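Local coordinates for putative gdp-fucose protein o-fucosyltransferase 1 (Caenorhabditis elegans, PDB 3ZY2) that is a putative protein O-fucosyltransferase built on the two-domain GT-B glycosyltransferase fold, here modelled with guanosine-5'-diphosphate, at residues F59-Y71 / S186-T198. Residues are numbered along the deposited sequence; the frame is centred on the assembly and turned at random.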
loop_
_atom_site.group_PDB
_atom_site.type_symbol
_atom_site.label_atom_id
_atom_site.label_comp_id
_atom_site.label_asym_id
_atom_site.label_seq_id
_atom_site.Cartn_x
_atom_site.Cartn_y
_atom_site.Cartn_z
ATOM N N PHE A 59 -16.643 17.553 9.133
ATOM C CA PHE A 59 -16.965 16.640 10.222
ATOM C C PHE A 59 -18.158 17.139 11.040
ATOM O O PHE A 59 -19.090 16.382 11.306
ATOM C CB PHE A 59 -15.747 16.462 11.136
ATOM C CG PHE A 59 -16.044 15.694 12.411
ATOM C CD1 PHE A 59 -16.525 16.354 13.545
ATOM C CD2 PHE A 59 -15.853 14.304 12.471
ATOM C CE1 PHE A 59 -16.815 15.623 14.738
ATOM C CE2 PHE A 59 -16.129 13.585 13.652
ATOM C CZ PHE A 59 -16.613 14.247 14.769
ATOM N N GLU A 60 -18.121 18.414 11.432
ATOM C CA GLU A 60 -19.120 18.981 12.349
ATOM C C GLU A 60 -20.514 19.175 11.725
ATOM O O GLU A 60 -21.482 19.422 12.441
ATOM C CB GLU A 60 -18.619 20.314 12.943
ATOM C CG GLU A 60 -18.378 21.390 11.911
ATOM C CD GLU A 60 -16.944 21.438 11.399
ATOM O OE1 GLU A 60 -16.244 20.387 11.375
ATOM O OE2 GLU A 60 -16.525 22.559 10.998
ATOM N N PHE A 61 -20.612 19.049 10.406
ATOM C CA PHE A 61 -21.921 19.018 9.752
ATOM C C PHE A 61 -22.651 17.738 10.153
ATOM O O PHE A 61 -23.877 17.729 10.304
ATOM C CB PHE A 61 -21.751 19.101 8.238
ATOM C CG PHE A 61 -23.030 19.388 7.496
ATOM C CD1 PHE A 61 -23.672 20.607 7.651
ATOM C CD2 PHE A 61 -23.581 18.432 6.642
ATOM C CE1 PHE A 61 -24.863 20.893 6.963
ATOM C CE2 PHE A 61 -24.762 18.703 5.945
ATOM C CZ PHE A 61 -25.397 19.931 6.115
ATOM N N LEU A 62 -21.877 16.678 10.383
ATOM C CA LEU A 62 -22.427 15.332 10.634
ATOM C C LEU A 62 -22.410 14.933 12.101
ATOM O O LEU A 62 -23.354 14.329 12.579
ATOM C CB LEU A 62 -21.657 14.283 9.830
ATOM C CG LEU A 62 -21.666 14.485 8.315
ATOM C CD1 LEU A 62 -20.906 13.380 7.660
ATOM C CD2 LEU A 62 -23.122 14.530 7.784
ATOM N N PHE A 63 -21.318 15.233 12.793
ATOM C CA PHE A 63 -21.107 14.782 14.179
ATOM C C PHE A 63 -20.723 15.926 15.110
ATOM O O PHE A 63 -20.296 16.997 14.662
ATOM C CB PHE A 63 -19.982 13.751 14.203
ATOM C CG PHE A 63 -20.272 12.485 13.455
ATOM C CD1 PHE A 63 -21.297 11.659 13.858
ATOM C CD2 PHE A 63 -19.474 12.099 12.389
ATOM C CE1 PHE A 63 -21.551 10.460 13.201
ATOM C CE2 PHE A 63 -19.712 10.892 11.724
ATOM C CZ PHE A 63 -20.754 10.070 12.137
ATOM N N GLN A 64 -20.841 15.696 16.418
ATOM C CA GLN A 64 -20.575 16.757 17.420
ATOM C C GLN A 64 -19.119 16.744 17.854
ATOM O O GLN A 64 -18.622 15.743 18.339
ATOM C CB GLN A 64 -21.512 16.622 18.635
ATOM C CG GLN A 64 -22.951 16.841 18.243
ATOM C CD GLN A 64 -23.908 16.861 19.404
ATOM O OE1 GLN A 64 -23.565 17.276 20.517
ATOM N NE2 GLN A 64 -25.136 16.390 19.153
ATOM N N VAL A 65 -18.435 17.873 17.663
ATOM C CA VAL A 65 -17.036 17.996 18.058
ATOM C C VAL A 65 -16.861 17.761 19.561
ATOM O O VAL A 65 -15.942 17.046 19.976
ATOM C CB VAL A 65 -16.451 19.352 17.627
ATOM C CG1 VAL A 65 -15.028 19.522 18.184
ATOM C CG2 VAL A 65 -16.463 19.473 16.105
ATOM N N GLY A 66 -17.759 18.319 20.375
ATOM C CA GLY A 66 -17.690 18.144 21.827
ATOM C C GLY A 66 -17.640 16.698 22.281
ATOM O O GLY A 66 -16.896 16.354 23.210
ATOM N N THR A 67 -18.394 15.842 21.606
ATOM C CA THR A 67 -18.466 14.447 21.988
ATOM C C THR A 67 -17.212 13.660 21.593
ATOM O O THR A 67 -16.692 12.893 22.391
ATOM C CB THR A 67 -19.743 13.801 21.450
ATOM O OG1 THR A 67 -20.877 14.538 21.953
ATOM C CG2 THR A 67 -19.857 12.371 21.946
ATOM N N VAL A 68 -16.709 13.883 20.383
ATOM C CA VAL A 68 -15.517 13.166 19.959
ATOM C C VAL A 68 -14.287 13.572 20.782
ATOM O O VAL A 68 -13.416 12.742 21.046
ATOM C CB VAL A 68 -15.306 13.260 18.430
ATOM C CG1 VAL A 68 -14.762 14.624 17.994
ATOM C CG2 VAL A 68 -14.370 12.155 17.970
ATOM N N ALA A 69 -14.263 14.834 21.216
ATOM C CA ALA A 69 -13.190 15.362 22.059
ATOM C C ALA A 69 -13.107 14.643 23.403
ATOM O O ALA A 69 -12.071 14.703 24.076
ATOM C CB ALA A 69 -13.376 16.863 22.265
ATOM N N LYS A 70 -14.173 13.955 23.794
ATOM C CA LYS A 70 -14.154 13.209 25.069
ATOM C C LYS A 70 -13.320 11.938 24.932
ATOM O O LYS A 70 -12.913 11.320 25.935
ATOM C CB LYS A 70 -15.568 12.889 25.528
ATOM C CG LYS A 70 -16.450 14.121 25.692
ATOM C CD LYS A 70 -16.463 14.635 27.105
ATOM C CE LYS A 70 -17.691 15.535 27.343
ATOM N NZ LYS A 70 -18.998 14.857 27.086
ATOM N N TYR A 71 -13.029 11.567 23.689
ATOM C CA TYR A 71 -12.164 10.430 23.443
ATOM C C TYR A 71 -10.692 10.820 23.314
ATOM O O TYR A 71 -9.812 10.192 23.930
ATOM C CB TYR A 71 -12.621 9.624 22.215
ATOM C CG TYR A 71 -11.685 8.478 21.949
ATOM C CD1 TYR A 71 -11.613 7.389 22.838
ATOM C CD2 TYR A 71 -10.812 8.502 20.861
ATOM C CE1 TYR A 71 -10.724 6.356 22.622
ATOM C CE2 TYR A 71 -9.919 7.468 20.641
ATOM C CZ TYR A 71 -9.879 6.402 21.524
ATOM O OH TYR A 71 -8.985 5.380 21.292
ATOM N N SER A 186 -16.045 0.191 19.905
ATOM C CA SER A 186 -16.619 1.001 20.971
ATOM C C SER A 186 -16.382 2.500 20.833
ATOM O O SER A 186 -17.085 3.288 21.445
ATOM C CB SER A 186 -16.123 0.496 22.336
ATOM O OG SER A 186 -14.731 0.694 22.432
ATOM N N ILE A 187 -15.417 2.904 19.996
ATOM C CA ILE A 187 -15.177 4.324 19.764
ATOM C C ILE A 187 -16.393 5.002 19.103
ATOM O O ILE A 187 -16.546 6.215 19.209
ATOM C CB ILE A 187 -13.836 4.527 18.989
ATOM C CG1 ILE A 187 -12.703 3.963 19.847
ATOM C CG2 ILE A 187 -13.567 6.026 18.644
ATOM C CD1 ILE A 187 -11.337 3.982 19.150
ATOM N N GLN A 188 -17.280 4.219 18.472
ATOM C CA GLN A 188 -18.499 4.783 17.906
ATOM C C GLN A 188 -19.336 5.528 18.962
ATOM O O GLN A 188 -20.109 6.425 18.631
ATOM C CB GLN A 188 -19.318 3.677 17.245
ATOM C CG GLN A 188 -20.484 4.189 16.369
ATOM C CD GLN A 188 -20.081 4.542 14.937
ATOM O OE1 GLN A 188 -19.371 3.788 14.267
ATOM N NE2 GLN A 188 -20.556 5.690 14.446
ATOM N N LYS A 189 -19.127 5.187 20.242
ATOM C CA LYS A 189 -19.791 5.902 21.358
ATOM C C LYS A 189 -19.588 7.430 21.240
ATOM O O LYS A 189 -20.466 8.234 21.590
ATOM C CB LYS A 189 -19.246 5.381 22.700
ATOM C CG LYS A 189 -19.689 6.173 23.899
ATOM C CD LYS A 189 -19.096 5.578 25.167
ATOM C CE LYS A 189 -18.869 6.644 26.230
ATOM N NZ LYS A 189 -20.127 7.321 26.660
ATOM N N TYR A 190 -18.431 7.809 20.694
ATOM C CA TYR A 190 -18.001 9.200 20.650
ATOM C C TYR A 190 -18.339 9.885 19.348
ATOM O O TYR A 190 -17.968 11.041 19.156
ATOM C CB TYR A 190 -16.494 9.308 20.941
ATOM C CG TYR A 190 -16.129 8.688 22.260
ATOM C CD1 TYR A 190 -16.363 9.371 23.432
ATOM C CD2 TYR A 190 -15.585 7.415 22.319
ATOM C CE1 TYR A 190 -16.045 8.808 24.666
ATOM C CE2 TYR A 190 -15.246 6.844 23.537
ATOM C CZ TYR A 190 -15.494 7.552 24.697
ATOM O OH TYR A 190 -15.167 6.990 25.908
ATOM N N LEU A 191 -19.064 9.189 18.481
ATOM C CA LEU A 191 -19.604 9.823 17.253
ATOM C C LEU A 191 -21.100 10.014 17.446
ATOM O O LEU A 191 -21.891 9.078 17.288
ATOM C CB LEU A 191 -19.311 8.988 16.001
ATOM C CG LEU A 191 -17.824 8.710 15.716
ATOM C CD1 LEU A 191 -17.647 8.041 14.380
ATOM C CD2 LEU A 191 -16.921 9.930 15.800
ATOM N N ARG A 192 -21.468 11.244 17.796
ATOM C CA ARG A 192 -22.848 11.610 18.114
ATOM C C ARG A 192 -23.322 12.536 17.005
ATOM O O ARG A 192 -22.668 13.536 16.722
ATOM C CB ARG A 192 -22.885 12.348 19.450
ATOM C CG ARG A 192 -24.292 12.823 19.823
ATOM C CD ARG A 192 -24.342 13.356 21.229
ATOM N NE ARG A 192 -24.019 12.303 22.201
ATOM C CZ ARG A 192 -23.820 12.507 23.499
ATOM N NH1 ARG A 192 -23.915 13.729 24.021
ATOM N NH2 ARG A 192 -23.526 11.478 24.277
ATOM N N TRP A 193 -24.456 12.216 16.381
ATOM C CA TRP A 193 -24.965 13.044 15.285
ATOM C C TRP A 193 -25.125 14.490 15.690
ATOM O O TRP A 193 -25.540 14.805 16.813
ATOM C CB TRP A 193 -26.291 12.513 14.717
ATOM C CG TRP A 193 -26.130 11.100 14.241
ATOM C CD1 TRP A 193 -26.548 9.967 14.888
ATOM C CD2 TRP A 193 -25.435 10.666 13.068
ATOM N NE1 TRP A 193 -26.177 8.856 14.169
ATOM C CE2 TRP A 193 -25.490 9.252 13.051
ATOM C CE3 TRP A 193 -24.773 11.330 12.020
ATOM C CZ2 TRP A 193 -24.895 8.485 12.028
ATOM C CZ3 TRP A 193 -24.194 10.571 10.997
ATOM C CH2 TRP A 193 -24.276 9.159 11.007
ATOM N N SER A 194 -24.829 15.377 14.739
ATOM C CA SER A 194 -25.012 16.808 14.964
ATOM C C SER A 194 -26.444 17.066 15.417
ATOM O O SER A 194 -27.380 16.280 15.116
ATOM C CB SER A 194 -24.720 17.576 13.678
ATOM O OG SER A 194 -25.654 17.202 12.661
ATOM N N SER A 195 -26.638 18.149 16.148
ATOM C CA SER A 195 -27.972 18.477 16.610
ATOM C C SER A 195 -28.954 18.593 15.443
ATOM O O SER A 195 -30.105 18.181 15.563
ATOM C CB SER A 195 -27.934 19.751 17.443
ATOM O OG SER A 195 -27.534 20.837 16.644
ATOM N N ARG A 196 -28.501 19.119 14.312
ATOM C CA ARG A 196 -29.373 19.255 13.134
ATOM C C ARG A 196 -29.907 17.889 12.688
ATOM O O ARG A 196 -31.105 17.743 12.405
ATOM C CB ARG A 196 -28.606 19.941 12.013
ATOM C CG ARG A 196 -29.418 20.184 10.737
ATOM C CD ARG A 196 -28.489 20.667 9.621
ATOM N NE ARG A 196 -27.347 19.764 9.445
ATOM C CZ ARG A 196 -27.331 18.701 8.644
ATOM N NH1 ARG A 196 -28.384 18.387 7.894
ATOM N NH2 ARG A 196 -26.258 17.938 8.596
ATOM N N ILE A 197 -29.017 16.906 12.574
ATOM C CA ILE A 197 -29.422 15.567 12.146
ATOM C C ILE A 197 -30.288 14.883 13.187
ATOM O O ILE A 197 -31.292 14.219 12.861
ATOM C CB ILE A 197 -28.177 14.716 11.807
ATOM C CG1 ILE A 197 -27.588 15.245 10.503
ATOM C CG2 ILE A 197 -28.559 13.249 11.690
ATOM C CD1 ILE A 197 -26.207 14.716 10.160
ATOM N N THR A 198 -29.911 15.030 14.450
ATOM C CA THR A 198 -30.679 14.436 15.527
ATOM C C THR A 198 -32.122 14.949 15.496
ATOM O O THR A 198 -33.076 14.168 15.569
ATOM C CB THR A 198 -29.983 14.707 16.866
ATOM O OG1 THR A 198 -28.676 14.090 16.822
ATOM C CG2 THR A 198 -30.776 14.152 18.039
HETATM O O HOH W 1 -19.289 13.116 17.732
HETATM O O HOH W 2 -24.294 16.360 23.153
#
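Phe63 and Trp193 meet in an offset stack where a single beta bridge, in a GT-B fold, joins the chain at Phe63, next to the short, weakly bonded helix around 59-62, to the linker that enters helix 195-208. The Phe63 ring and the six-membered ring of Trp193 have centroids 4.6 Å apart and planes at 29°, and Leu191 CB covers the Phe63 face opposite Leu62 CB. The bridge itself, Gln64 N to Arg192 O and Ser194 N to Leu62 O, closes this tightly packed half. In its seam a water links the carbonyls of Gln64 and Tyr190 with Arg192 N, and farther along Tyr71 CB makes a CH-pi contact over the Tyr190 ring. Leu62 and Ile197 touch through their methyls, and Phe20 and Tyr316, both on neighbouring helices, extend the apolar layer over Leu62.

The flank of Gln64 and Arg192 is looser and wetter. Gln64, its chain extended beyond CG, sends NE2 to Trp193 O at 2.9 Å, while another water joins its OE1 to Arg192 NH1.

At the start of helix 195-208, where Phe61 reaches solvent, the Arg196 guanidinium lies flat on the Phe61 ring in a cation-pi contact. Phe61 O is gripped from opposite faces by OG of the N-cap Ser194 at 3.0 Å and Arg196 NH2 at 2.9 Å.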